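Alkylpurine DNA glycosylase AlkC (Pseudomonas fluorescens, PDB 5VHV) excises alkylated purine bases from damaged DNA as a glycosylase of base excision repair that does not flip the damaged nucleotide out of the duplex. Local coordinates at residues Tyr295-Gly300 and Thr332-Tyr337; Leu258-Ala263 and Ala355-Arg360; Tyr291-Val296 and Gly339-His344; Leu273-Glu278 and Gln320-Glu325. One frame throughout, in Å; residues are numbered along the deposited sequence.

Interaction 1. Residues Tyr295-Gly300 and Thr332-Tyr337. With nucleotides of chain C; nucleotides of chain D.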
# COMPACT_ATOMS: atom_id res chain seq x y z
N TYR A 295 -5.17 20.74 10.75
CA TYR A 295 -5.72 20.24 12.00
C TYR A 295 -5.01 20.82 13.23
O TYR A 295 -3.78 20.95 13.26
CB TYR A 295 -5.60 18.73 12.04
CG TYR A 295 -6.58 18.00 11.16
CD1 TYR A 295 -7.87 17.73 11.62
CD2 TYR A 295 -6.22 17.55 9.91
CE1 TYR A 295 -8.77 17.02 10.83
CE2 TYR A 295 -7.11 16.83 9.10
CZ TYR A 295 -8.38 16.58 9.58
OH TYR A 295 -9.22 15.86 8.80
N VAL A 296 -5.79 21.12 14.28
CA VAL A 296 -5.21 21.37 15.59
C VAL A 296 -4.78 20.05 16.20
O VAL A 296 -5.55 19.08 16.24
CB VAL A 296 -6.23 22.08 16.51
CG1 VAL A 296 -5.61 22.38 17.90
CG2 VAL A 296 -6.77 23.36 15.85
N LYS A 297 -3.55 20.01 16.73
CA LYS A 297 -3.03 18.81 17.36
C LYS A 297 -2.83 19.06 18.85
O LYS A 297 -3.08 20.16 19.37
CB LYS A 297 -1.72 18.36 16.69
CG LYS A 297 -1.79 18.18 15.18
CD LYS A 297 -2.92 17.22 14.71
CE LYS A 297 -2.84 15.84 15.37
NZ LYS A 297 -3.73 14.85 14.65
N SER A 298 -2.37 18.02 19.55
CA SER A 298 -2.17 18.12 20.99
C SER A 298 -1.28 19.30 21.34
O SER A 298 -1.52 20.01 22.32
CB SER A 298 -1.55 16.82 21.53
OG SER A 298 -1.42 16.89 22.94
N THR A 299 -0.23 19.49 20.57
CA THR A 299 0.55 20.71 20.61
C THR A 299 0.62 21.21 19.19
O THR A 299 0.87 20.43 18.26
CB THR A 299 1.95 20.48 21.19
OG1 THR A 299 2.83 20.05 20.14
CG2 THR A 299 1.94 19.43 22.31
N GLY A 300 0.33 22.50 19.00
CA GLY A 300 0.44 23.09 17.68
C GLY A 300 -0.56 22.54 16.67
O GLY A 300 -1.70 22.20 16.99
N THR A 332 -9.09 5.80 15.00
CA THR A 332 -7.81 5.21 15.34
C THR A 332 -6.67 6.02 14.78
O THR A 332 -5.66 6.25 15.46
CB THR A 332 -7.74 3.77 14.82
OG1 THR A 332 -8.83 3.03 15.38
CG2 THR A 332 -6.45 3.14 15.25
N THR A 333 -6.81 6.48 13.54
CA THR A 333 -5.70 7.13 12.87
C THR A 333 -5.66 8.64 13.06
O THR A 333 -4.73 9.27 12.56
CB THR A 333 -5.71 6.82 11.36
OG1 THR A 333 -4.45 7.22 10.77
CG2 THR A 333 -6.87 7.52 10.65
N ARG A 334 -6.62 9.25 13.76
CA ARG A 334 -6.58 10.70 13.97
C ARG A 334 -7.43 11.07 15.18
O ARG A 334 -8.65 10.88 15.17
CB ARG A 334 -7.08 11.45 12.73
CG ARG A 334 -6.84 12.96 12.77
CD ARG A 334 -7.23 13.68 11.46
NE ARG A 334 -6.57 13.09 10.31
CZ ARG A 334 -7.18 12.37 9.36
NH1 ARG A 334 -8.48 12.19 9.37
NH2 ARG A 334 -6.46 11.82 8.39
N LYS A 335 -6.78 11.62 16.21
CA LYS A 335 -7.46 12.27 17.32
C LYS A 335 -7.55 13.77 17.03
O LYS A 335 -6.66 14.35 16.41
CB LYS A 335 -6.71 12.03 18.63
CG LYS A 335 -7.37 12.65 19.86
CD LYS A 335 -6.73 12.12 21.15
CE LYS A 335 -7.03 12.99 22.35
NZ LYS A 335 -8.45 12.97 22.77
N HIS A 336 -8.64 14.38 17.48
CA HIS A 336 -8.90 15.79 17.22
C HIS A 336 -8.82 16.59 18.51
O HIS A 336 -9.00 16.07 19.62
CB HIS A 336 -10.27 16.00 16.56
CG HIS A 336 -10.41 15.27 15.26
ND1 HIS A 336 -10.63 13.91 15.20
CD2 HIS A 336 -10.31 15.69 13.98
CE1 HIS A 336 -10.68 13.52 13.94
NE2 HIS A 336 -10.50 14.59 13.17
N TYR A 337 -8.56 17.88 18.33
CA TYR A 337 -8.35 18.81 19.43
C TYR A 337 -9.12 20.09 19.13
O TYR A 337 -9.22 20.48 17.96
CB TYR A 337 -6.87 19.09 19.59
CG TYR A 337 -6.10 17.81 19.88
CD1 TYR A 337 -5.70 16.97 18.86
CD2 TYR A 337 -5.84 17.44 21.19
CE1 TYR A 337 -5.00 15.79 19.13
CE2 TYR A 337 -5.16 16.27 21.48
CZ TYR A 337 -4.74 15.45 20.44
OH TYR A 337 -4.06 14.29 20.72
P DT C 3 -1.53 14.01 18.51
OP1 DT C 3 -1.48 15.50 18.51
OP2 DT C 3 -2.77 13.25 18.68
O5' DT C 3 -0.86 13.42 17.19
C5' DT C 3 0.32 14.00 16.73
C4' DT C 3 0.87 13.23 15.55
O4' DT C 3 1.28 11.91 15.96
C3' DT C 3 -0.11 12.99 14.40
O3' DT C 3 0.08 13.98 13.41
C2' DT C 3 0.22 11.57 13.91
C1' DT C 3 1.39 11.15 14.79
N1 DT C 3 1.43 9.71 15.20
C2 DT C 3 2.44 8.91 14.71
O2 DT C 3 3.26 9.29 13.89
N3 DT C 3 2.43 7.63 15.19
C4 DT C 3 1.56 7.08 16.10
O4 DT C 3 1.64 5.91 16.47
C5 DT C 3 0.54 7.99 16.60
C7 DT C 3 -0.47 7.52 17.59
C6 DT C 3 0.53 9.25 16.14
P DC D 5 -9.98 4.75 11.52
OP1 DC D 5 -11.01 4.66 12.56
OP2 DC D 5 -8.67 5.37 11.71
O5' DC D 5 -9.45 3.27 11.21
C5' DC D 5 -10.37 2.23 10.94
C4' DC D 5 -9.61 1.02 10.42
O4' DC D 5 -9.10 1.31 9.11
C3' DC D 5 -8.38 0.60 11.25
O3' DC D 5 -8.59 -0.65 11.84
C2' DC D 5 -7.22 0.55 10.25
C1' DC D 5 -7.97 0.49 8.92
N1 DC D 5 -7.24 0.97 7.75
C2 DC D 5 -7.20 0.17 6.59
O2 DC D 5 -7.81 -0.94 6.61
N3 DC D 5 -6.53 0.61 5.51
C4 DC D 5 -5.92 1.81 5.54
N4 DC D 5 -5.26 2.22 4.45
C5 DC D 5 -5.95 2.64 6.71
C6 DC D 5 -6.62 2.19 7.77
P DA D 4 -8.92 9.21 6.61
OP1 DA D 4 -9.42 10.24 7.53
OP2 DA D 4 -7.49 9.03 6.26
O5' DA D 4 -9.41 7.78 7.10
C5' DA D 4 -10.78 7.62 7.46
C4' DA D 4 -11.02 6.25 8.08
O4' DA D 4 -10.96 5.22 7.06
C3' DA D 4 -10.04 5.85 9.15
O3' DA D 4 -10.73 5.17 10.19
C2' DA D 4 -9.03 4.97 8.41
C1' DA D 4 -9.94 4.28 7.38
N9 DA D 4 -9.31 3.94 6.10
C8 DA D 4 -8.50 4.72 5.36
N7 DA D 4 -8.13 4.18 4.23
C5 DA D 4 -8.81 2.97 4.21
C6 DA D 4 -8.82 1.94 3.27
N6 DA D 4 -8.14 2.02 2.13
N1 DA D 4 -9.58 0.86 3.53
C2 DA D 4 -10.28 0.83 4.68
N3 DA D 4 -10.32 1.74 5.66
C4 DA D 4 -9.54 2.80 5.35
O HOH W 1 -10.56 14.16 10.45
O HOH W 2 -7.91 18.33 15.43
O HOH W 3 -6.42 16.06 14.37
O HOH W 4 -3.89 12.49 16.15
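Tyr295 opens the contact by lying against Arg334, where two loops at one end of an immunoglobulin-like β-sandwich close on the backbones of both DNA strands. Arg334 CD sits over one face of the Tyr295 ring, 3.8 Å from its centroid, in a CH-pi contact. The guanidinium beyond CD lies nearly parallel to the ring, the planes 15° apart, and NH1 donates in the guanidinium plane to OP1 of DA4 of chain D at 2.8 Å. One water accepts from Arg334 NH1 and also bonds Tyr295 OH and His336 NE2, so the tyrosine and the histidine probably steady the phosphate-binding arginine. Val296 follows, its CG1 packing 3.9 Å from Tyr337 CB, while a second water joins Val296 O to Tyr337 N. Lys297 folds back through bends at chi2 and chi3, bringing NZ to a weak hydrogen bond with Lys335 O (3.5 Å). Two further waters reinforce that link: one runs from NZ to Lys335 O, the other accepts from NZ and Lys335 N beside DT3 of chain C. The lysine's strongest partner is another DNA phosphate, with which it forms a salt bridge. At Ser298 the backbone N stands 3.4 Å above the centre of the Tyr337 ring and sends its hydrogen straight (167°) to OP1 of DT3 of chain C. Earlier in the partner loop, before Arg334, Thr333 N donates to OP2 of DC5 of chain D at 2.8 Å. Tyr337 completes the grip on DT3 of chain C, its OH donating to OP2 across 2.6 Å.

Interaction 2. Residues Leu258-Ala263 and Ala355-Arg360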
# COMPACT_ATOMS: atom_id res chain seq x y z
N LEU A 258 -17.47 30.33 -1.57
CA LEU A 258 -16.71 29.37 -0.77
C LEU A 258 -17.20 29.41 0.67
O LEU A 258 -17.33 30.49 1.26
CB LEU A 258 -15.21 29.69 -0.82
CG LEU A 258 -14.33 28.88 0.15
CD1 LEU A 258 -14.39 27.40 -0.13
CD2 LEU A 258 -12.87 29.32 0.13
N MET A 259 -17.54 28.25 1.22
CA MET A 259 -17.96 28.21 2.60
C MET A 259 -17.70 26.83 3.19
O MET A 259 -17.63 25.82 2.48
CB MET A 259 -19.45 28.57 2.73
CG MET A 259 -20.41 27.54 2.19
SD MET A 259 -22.15 28.12 2.26
CE MET A 259 -22.17 29.21 0.85
N VAL A 260 -17.56 26.81 4.51
CA VAL A 260 -17.63 25.58 5.29
C VAL A 260 -18.75 25.77 6.30
O VAL A 260 -18.81 26.80 6.98
CB VAL A 260 -16.28 25.27 5.97
CG1 VAL A 260 -16.41 24.08 6.90
CG2 VAL A 260 -15.22 24.97 4.93
N THR A 261 -19.66 24.82 6.35
CA THR A 261 -20.77 24.87 7.28
C THR A 261 -20.91 23.53 7.98
O THR A 261 -20.57 22.49 7.40
CB THR A 261 -22.09 25.20 6.58
OG1 THR A 261 -22.38 24.16 5.65
CG2 THR A 261 -21.97 26.48 5.83
N PRO A 262 -21.36 23.52 9.24
CA PRO A 262 -21.59 24.69 10.10
C PRO A 262 -20.28 25.36 10.49
O PRO A 262 -19.23 24.75 10.40
CB PRO A 262 -22.27 24.12 11.35
CG PRO A 262 -22.59 22.67 11.03
CD PRO A 262 -21.62 22.26 9.96
N ALA A 263 -20.37 26.60 10.96
CA ALA A 263 -19.17 27.33 11.39
C ALA A 263 -18.57 26.73 12.65
O ALA A 263 -17.37 26.87 12.90
CB ALA A 263 -19.53 28.79 11.62
N ALA A 355 -11.44 28.77 4.29
CA ALA A 355 -12.56 28.98 5.19
C ALA A 355 -12.23 28.26 6.49
O ALA A 355 -11.20 27.60 6.61
CB ALA A 355 -13.88 28.48 4.59
N GLU A 356 -13.08 28.44 7.49
CA GLU A 356 -12.75 27.95 8.83
C GLU A 356 -13.95 27.24 9.42
O GLU A 356 -15.10 27.58 9.14
CB GLU A 356 -12.36 29.09 9.79
CG GLU A 356 -11.23 29.98 9.32
CD GLU A 356 -11.67 30.99 8.28
OE1 GLU A 356 -12.67 31.71 8.52
OE2 GLU A 356 -11.01 31.06 7.22
N PHE A 357 -13.66 26.28 10.29
CA PHE A 357 -14.66 25.80 11.23
C PHE A 357 -14.02 25.66 12.60
O PHE A 357 -12.82 25.38 12.72
CB PHE A 357 -15.31 24.48 10.79
CG PHE A 357 -14.39 23.28 10.79
CD1 PHE A 357 -13.62 22.96 9.68
CD2 PHE A 357 -14.34 22.43 11.89
CE1 PHE A 357 -12.79 21.85 9.68
CE2 PHE A 357 -13.54 21.32 11.88
CZ PHE A 357 -12.76 21.02 10.77
N GLU A 358 -14.83 25.85 13.63
CA GLU A 358 -14.40 25.70 15.01
C GLU A 358 -14.86 24.35 15.54
O GLU A 358 -16.05 24.02 15.44
CB GLU A 358 -14.96 26.82 15.88
CG GLU A 358 -14.47 26.79 17.32
CD GLU A 358 -13.11 27.47 17.51
OE1 GLU A 358 -12.62 28.18 16.59
OE2 GLU A 358 -12.55 27.30 18.61
N LEU A 359 -13.94 23.60 16.11
CA LEU A 359 -14.25 22.35 16.79
C LEU A 359 -14.33 22.64 18.29
O LEU A 359 -13.37 23.17 18.87
CB LEU A 359 -13.21 21.27 16.49
CG LEU A 359 -13.37 19.92 17.18
CD1 LEU A 359 -14.73 19.32 16.84
CD2 LEU A 359 -12.25 18.97 16.74
N ARG A 360 -15.48 22.35 18.89
CA ARG A 360 -15.73 22.76 20.27
C ARG A 360 -14.98 21.85 21.24
O ARG A 360 -14.74 20.68 20.95
CB ARG A 360 -17.22 22.72 20.60
CG ARG A 360 -18.02 23.94 20.17
CD ARG A 360 -19.35 24.00 20.92
NE ARG A 360 -20.33 24.85 20.25
CZ ARG A 360 -21.15 24.44 19.28
NH1 ARG A 360 -21.12 23.18 18.85
NH2 ARG A 360 -22.00 25.29 18.74
O HOH W 5 -17.66 28.58 8.64
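Strands 258-261 and 355-359 run side by side in the same direction, their axes inclined by 9° and 6.2 Å apart at closest approach, drawing together from Met259 beside Ala355 to Ala263 beside Phe357. First and last strands pair in parallel here, as in those immunoglobulin-like folds whose first strand breaks midway and passes from one sheet of the sandwich to the other; here the break probably lies around Pro262, which follows a cis peptide bond. Once past it, the chain reaches the last strand directly: Glu358 N donates to Ala263 O at 2.8 Å with an almost straight N-H (167°), and Phe357 CA adds a CA-H...O contact to the same oxygen at 3.4 Å. Before the break the backbones stand too far apart for direct bonding, and a water lies between them as a possible donor to either side, 2.7 Å from Val260 O and 2.8 Å from Glu356 O.

Among the side chains Val260 carries most of the contact, its two methyls divided between neighbours. CG2 rests 3.8 Å from Ala355 CB, and Leu258 borders the same alanine more loosely. CG1 turns instead to Phe357. That ring leaves its backbone with CG placed between N and the carbonyl carbon (chi1 67°), leads away from the first strand and stacks on His341 of the adjoining strand. Against it, Val260 CG1 meets the base of the side chain obliquely, 4.1 Å from Phe357 CB.

Interaction 3. Residues Tyr291-Val296 and Gly339-His344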
# COMPACT_ATOMS: atom_id res chain seq x y z
N TYR A 291 -8.41 19.63 -1.43
CA TYR A 291 -8.52 20.57 -0.32
C TYR A 291 -7.63 20.09 0.81
O TYR A 291 -7.18 18.95 0.82
CB TYR A 291 -9.96 20.75 0.19
CG TYR A 291 -10.59 19.56 0.87
CD1 TYR A 291 -11.12 18.52 0.12
CD2 TYR A 291 -10.73 19.51 2.26
CE1 TYR A 291 -11.72 17.44 0.73
CE2 TYR A 291 -11.35 18.43 2.87
CZ TYR A 291 -11.85 17.42 2.10
OH TYR A 291 -12.46 16.34 2.67
N ALA A 292 -7.33 21.00 1.72
CA ALA A 292 -6.48 20.65 2.85
C ALA A 292 -7.04 21.21 4.14
O ALA A 292 -7.62 22.30 4.16
CB ALA A 292 -5.07 21.15 2.65
N ILE A 293 -6.87 20.46 5.22
CA ILE A 293 -7.23 20.91 6.56
C ILE A 293 -5.97 21.08 7.39
O ILE A 293 -5.14 20.16 7.48
CB ILE A 293 -8.20 19.95 7.26
CG1 ILE A 293 -9.47 19.77 6.41
CG2 ILE A 293 -8.53 20.48 8.67
CD1 ILE A 293 -10.50 18.81 7.02
N ASP A 294 -5.84 22.23 8.04
CA ASP A 294 -4.83 22.47 9.06
C ASP A 294 -5.40 22.00 10.39
O ASP A 294 -6.06 22.76 11.09
CB ASP A 294 -4.49 23.95 9.15
CG ASP A 294 -3.76 24.47 7.92
OD1 ASP A 294 -3.08 23.68 7.25
OD2 ASP A 294 -3.87 25.68 7.64
N TYR A 295 -5.17 20.74 10.75
CA TYR A 295 -5.72 20.24 12.00
C TYR A 295 -5.01 20.82 13.23
O TYR A 295 -3.78 20.95 13.26
CB TYR A 295 -5.60 18.73 12.04
CG TYR A 295 -6.58 18.00 11.16
CD1 TYR A 295 -7.87 17.73 11.62
CD2 TYR A 295 -6.22 17.55 9.91
CE1 TYR A 295 -8.77 17.02 10.83
CE2 TYR A 295 -7.11 16.83 9.10
CZ TYR A 295 -8.38 16.58 9.58
OH TYR A 295 -9.22 15.86 8.80
N VAL A 296 -5.79 21.12 14.28
CA VAL A 296 -5.21 21.37 15.59
C VAL A 296 -4.78 20.05 16.20
O VAL A 296 -5.55 19.08 16.24
CB VAL A 296 -6.23 22.08 16.51
CG1 VAL A 296 -5.61 22.38 17.90
CG2 VAL A 296 -6.77 23.36 15.85
N GLY A 339 -10.56 23.88 18.57
CA GLY A 339 -10.08 25.16 18.11
C GLY A 339 -10.39 25.38 16.64
O GLY A 339 -11.15 24.64 16.01
N ARG A 340 -9.74 26.41 16.11
CA ARG A 340 -9.96 26.86 14.74
C ARG A 340 -9.26 25.92 13.77
O ARG A 340 -8.04 25.73 13.84
CB ARG A 340 -9.44 28.29 14.58
CG ARG A 340 -9.42 28.83 13.14
CD ARG A 340 -8.76 30.23 13.09
NE ARG A 340 -9.50 31.16 13.92
CZ ARG A 340 -8.96 32.08 14.71
NH1 ARG A 340 -7.64 32.24 14.79
NH2 ARG A 340 -9.77 32.84 15.43
N HIS A 341 -10.03 25.35 12.85
CA HIS A 341 -9.54 24.48 11.79
C HIS A 341 -9.70 25.22 10.47
O HIS A 341 -10.82 25.57 10.08
CB HIS A 341 -10.30 23.16 11.77
CG HIS A 341 -9.90 22.21 12.86
ND1 HIS A 341 -10.12 22.48 14.20
CD2 HIS A 341 -9.30 21.00 12.81
CE1 HIS A 341 -9.66 21.48 14.93
NE2 HIS A 341 -9.16 20.56 14.11
N VAL A 342 -8.59 25.44 9.78
CA VAL A 342 -8.61 26.16 8.50
C VAL A 342 -8.63 25.15 7.36
O VAL A 342 -7.89 24.15 7.38
CB VAL A 342 -7.40 27.11 8.39
CG1 VAL A 342 -7.45 27.87 7.06
CG2 VAL A 342 -7.40 28.10 9.57
N VAL A 343 -9.46 25.42 6.35
CA VAL A 343 -9.67 24.56 5.18
C VAL A 343 -9.24 25.35 3.96
O VAL A 343 -9.74 26.47 3.75
CB VAL A 343 -11.13 24.12 5.06
CG1 VAL A 343 -11.33 23.18 3.87
CG2 VAL A 343 -11.58 23.44 6.33
N HIS A 344 -8.30 24.81 3.18
CA HIS A 344 -7.79 25.47 1.98
C HIS A 344 -8.26 24.74 0.72
O HIS A 344 -8.24 23.51 0.67
CB HIS A 344 -6.26 25.52 1.96
CG HIS A 344 -5.64 26.07 3.20
ND1 HIS A 344 -5.42 27.41 3.39
CD2 HIS A 344 -5.18 25.45 4.32
CE1 HIS A 344 -4.86 27.60 4.57
NE2 HIS A 344 -4.71 26.43 5.15
O HOH W 6 -6.19 25.24 11.77
O HOH W 2 -7.91 18.33 15.43
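In both Asp294 and His344 the first torsion sets CG opposite the carbonyl carbon (chi1 -68° and -51°), which swings carboxylate and imidazole together on one face of their two strands. His344 NE2 donates to Asp294 OD2 at 2.7 Å; the oxygen lies in the plane of the imidazole, whereas the nitrogen comes from above the carboxylate plane, the two flat groups being turned 62° apart. The bond is likely to favour a protonated imidazole. Beneath it, His344 N reaches Ala292 O at 2.8 Å and Ala292 N answers to His344 O at 2.9 Å. These are adjacent antiparallel strands of the immunoglobulin-like sandwich, and on its inward face Ile293 and Val343 form the non-hydrogen-bonded pair. Toward Tyr295 the strands part: one water donates to Asp294 O and Arg340 O and accepts from Val342 N. His341 fills the widening. Its ND1 donates to Gly339 O at 3.0 Å, fixing the ring's rotation, and the water between Val296 O and Tyr337 N also lies 2.9 Å from His341 NE2. Val296 CG2 lies over a face of this imidazole, 4.0 Å from the centroid. Replacing His341 by an alanine would probably leave that water with one mate fewer, open a gap under Val296 and set its methyl free of its support. At the edge of the imidazole, Tyr295 CD1 approaches His341 CD2 to 3.8 Å, while Ile293 CG2 sits over the centre of the tyrosine ring.

Interaction 4. Residues Leu273-Glu278 and Gln320-Glu325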
# COMPACT_ATOMS: atom_id res chain seq x y z
N LEU A 273 -17.91 21.35 2.88
CA LEU A 273 -17.11 22.27 2.09
C LEU A 273 -17.78 22.46 0.73
O LEU A 273 -18.06 21.48 0.03
CB LEU A 273 -15.70 21.71 1.90
CG LEU A 273 -14.82 22.40 0.86
CD1 LEU A 273 -14.52 23.86 1.24
CD2 LEU A 273 -13.50 21.63 0.73
N SER A 274 -18.05 23.71 0.36
CA SER A 274 -18.61 23.92 -0.97
C SER A 274 -18.11 25.23 -1.56
O SER A 274 -17.75 26.16 -0.85
CB SER A 274 -20.15 23.89 -0.94
OG SER A 274 -20.71 24.95 -0.17
N PHE A 275 -18.05 25.24 -2.89
CA PHE A 275 -17.67 26.41 -3.67
C PHE A 275 -18.00 26.12 -5.13
O PHE A 275 -18.30 24.99 -5.52
CB PHE A 275 -16.18 26.74 -3.51
CG PHE A 275 -15.27 25.58 -3.81
CD1 PHE A 275 -14.98 24.64 -2.83
CD2 PHE A 275 -14.73 25.42 -5.08
CE1 PHE A 275 -14.14 23.56 -3.10
CE2 PHE A 275 -13.90 24.34 -5.35
CZ PHE A 275 -13.61 23.41 -4.36
N THR A 276 -17.91 27.17 -5.94
CA THR A 276 -18.14 27.12 -7.37
C THR A 276 -16.89 27.64 -8.08
O THR A 276 -16.34 28.67 -7.68
CB THR A 276 -19.36 27.95 -7.75
OG1 THR A 276 -20.49 27.51 -6.97
CG2 THR A 276 -19.68 27.81 -9.24
N LEU A 277 -16.46 26.93 -9.12
CA LEU A 277 -15.37 27.38 -9.98
C LEU A 277 -15.96 27.86 -11.29
O LEU A 277 -16.75 27.15 -11.91
CB LEU A 277 -14.37 26.26 -10.24
CG LEU A 277 -13.65 25.71 -9.01
CD1 LEU A 277 -12.76 24.55 -9.40
CD2 LEU A 277 -12.84 26.80 -8.32
N GLU A 278 -15.59 29.07 -11.70
CA GLU A 278 -16.00 29.63 -12.98
C GLU A 278 -14.78 29.77 -13.88
O GLU A 278 -13.83 30.47 -13.53
CB GLU A 278 -16.66 30.99 -12.79
CG GLU A 278 -17.07 31.66 -14.11
CD GLU A 278 -17.26 33.15 -13.99
OE1 GLU A 278 -17.26 33.84 -15.04
OE2 GLU A 278 -17.39 33.65 -12.85
N GLN A 320 -18.79 25.19 -12.31
CA GLN A 320 -18.95 23.86 -11.73
C GLN A 320 -19.06 23.99 -10.22
O GLN A 320 -18.15 24.52 -9.58
CB GLN A 320 -17.76 22.96 -12.09
CG GLN A 320 -17.84 21.58 -11.48
CD GLN A 320 -19.00 20.79 -12.03
OE1 GLN A 320 -19.23 20.78 -13.23
NE2 GLN A 320 -19.76 20.16 -11.14
N HIS A 321 -20.18 23.53 -9.67
CA HIS A 321 -20.34 23.44 -8.22
C HIS A 321 -19.55 22.26 -7.70
O HIS A 321 -19.51 21.19 -8.32
CB HIS A 321 -21.82 23.26 -7.85
CG HIS A 321 -22.71 24.38 -8.27
ND1 HIS A 321 -22.66 25.63 -7.68
CD2 HIS A 321 -23.70 24.44 -9.19
CE1 HIS A 321 -23.57 26.41 -8.23
NE2 HIS A 321 -24.22 25.71 -9.15
N ILE A 322 -18.92 22.45 -6.55
CA ILE A 322 -18.16 21.41 -5.88
C ILE A 322 -18.60 21.37 -4.43
O ILE A 322 -18.80 22.42 -3.81
CB ILE A 322 -16.63 21.62 -6.03
CG1 ILE A 322 -16.24 21.41 -7.50
CG2 ILE A 322 -15.86 20.68 -5.12
CD1 ILE A 322 -14.83 21.76 -7.85
N ARG A 323 -18.77 20.17 -3.90
CA ARG A 323 -19.30 20.03 -2.55
C ARG A 323 -18.77 18.73 -1.97
O ARG A 323 -18.83 17.70 -2.64
CB ARG A 323 -20.83 20.02 -2.56
CG ARG A 323 -21.44 19.83 -1.18
CD ARG A 323 -22.96 19.92 -1.24
NE ARG A 323 -23.58 19.79 0.07
CZ ARG A 323 -23.94 20.81 0.84
NH1 ARG A 323 -23.75 22.06 0.41
NH2 ARG A 323 -24.49 20.60 2.02
N ARG A 324 -18.27 18.79 -0.73
CA ARG A 324 -17.78 17.60 -0.04
C ARG A 324 -18.16 17.67 1.42
O ARG A 324 -17.84 18.64 2.10
CB ARG A 324 -16.25 17.48 -0.17
CG ARG A 324 -15.60 16.35 0.64
CD ARG A 324 -16.15 14.95 0.35
NE ARG A 324 -16.18 14.63 -1.09
CZ ARG A 324 -15.12 14.31 -1.83
NH1 ARG A 324 -13.92 14.26 -1.29
NH2 ARG A 324 -15.28 14.06 -3.12
N GLU A 325 -18.83 16.63 1.89
CA GLU A 325 -19.12 16.45 3.30
C GLU A 325 -18.01 15.62 3.95
O GLU A 325 -17.49 14.68 3.34
CB GLU A 325 -20.49 15.77 3.42
CG GLU A 325 -20.88 15.28 4.75
CD GLU A 325 -22.15 14.47 4.63
OE1 GLU A 325 -22.06 13.23 4.63
OE2 GLU A 325 -23.22 15.09 4.47
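Leu273, Phe275 and Leu277 pair with Arg324, Ile322 and Gln320 as hydrogen-bonded partners of a regular antiparallel ladder, in which the second and fifth strands of the immunoglobulin-like sandwich lie side by side; strand 319-327 is the outermost on this side of the sheet. Six backbone bonds join them, among them Ile322 N to Phe275 O at 2.8 Å. The non-hydrogen-bonded pairs, Ser274 with Arg323 and Thr276 with His321, alternate with these and send their side chains to the other face.

Polar side chains meet on that outer face. Thr276 and His321 run alongside each other, pointing the same way, and OG1 bonds ND1 at 3.0 Å, with either able to donate. On the face of Phe275 and Ile322, Gln320 curls back so that NE2 reaches His321 O, and Arg324 turns NH1 to Lys308 O of strand 305-314.

Apolar packing belongs to this inward face, where Val289 and Leu309 of the facing strands close over it. Phe275, its CG between N and the carbonyl carbon (chi1 54°), lays its ring beneath Ile322, whose CB stands over one face, 4.1 Å from the centroid. An alanine in place of Phe275 would probably deprive Ile322 of its floor and leave a gap in the core. Leu277 CG borders the ring's edge. Both branches of the isoleucine touch the rim: CG2 lies 3.6 Å from Phe275 CZ and CD1 3.7 Å from Phe275 CE2.

Interactions 2, 3 and 4 belong to one β-sandwich, and interaction 1 lies at its DNA-facing end. Strand 291-294 leads straight into loop 295-300, so interactions 3 and 1 share Tyr295 and Val296, as well as a water, with centres about 11 Å apart. Interactions 2 and 3 lie closest, centres about 9 Å apart, joined by backbone bonds between strands 350-359 and 339-347. Met259 N to Ser274 O (2.9 Å) ties interaction 2 to interaction 4, while Leu273 CD2 of interaction 4 packs on Tyr291 CG of interaction 3 (3.6 Å) across the core. DNA is bound directly at interaction 1; the nearest atoms of interactions 3 and 4 are about 6 Å from the DNA and those of interaction 2 about 11 Å. The ligand pocket at Phe83 and Trp160 belongs to the helical part.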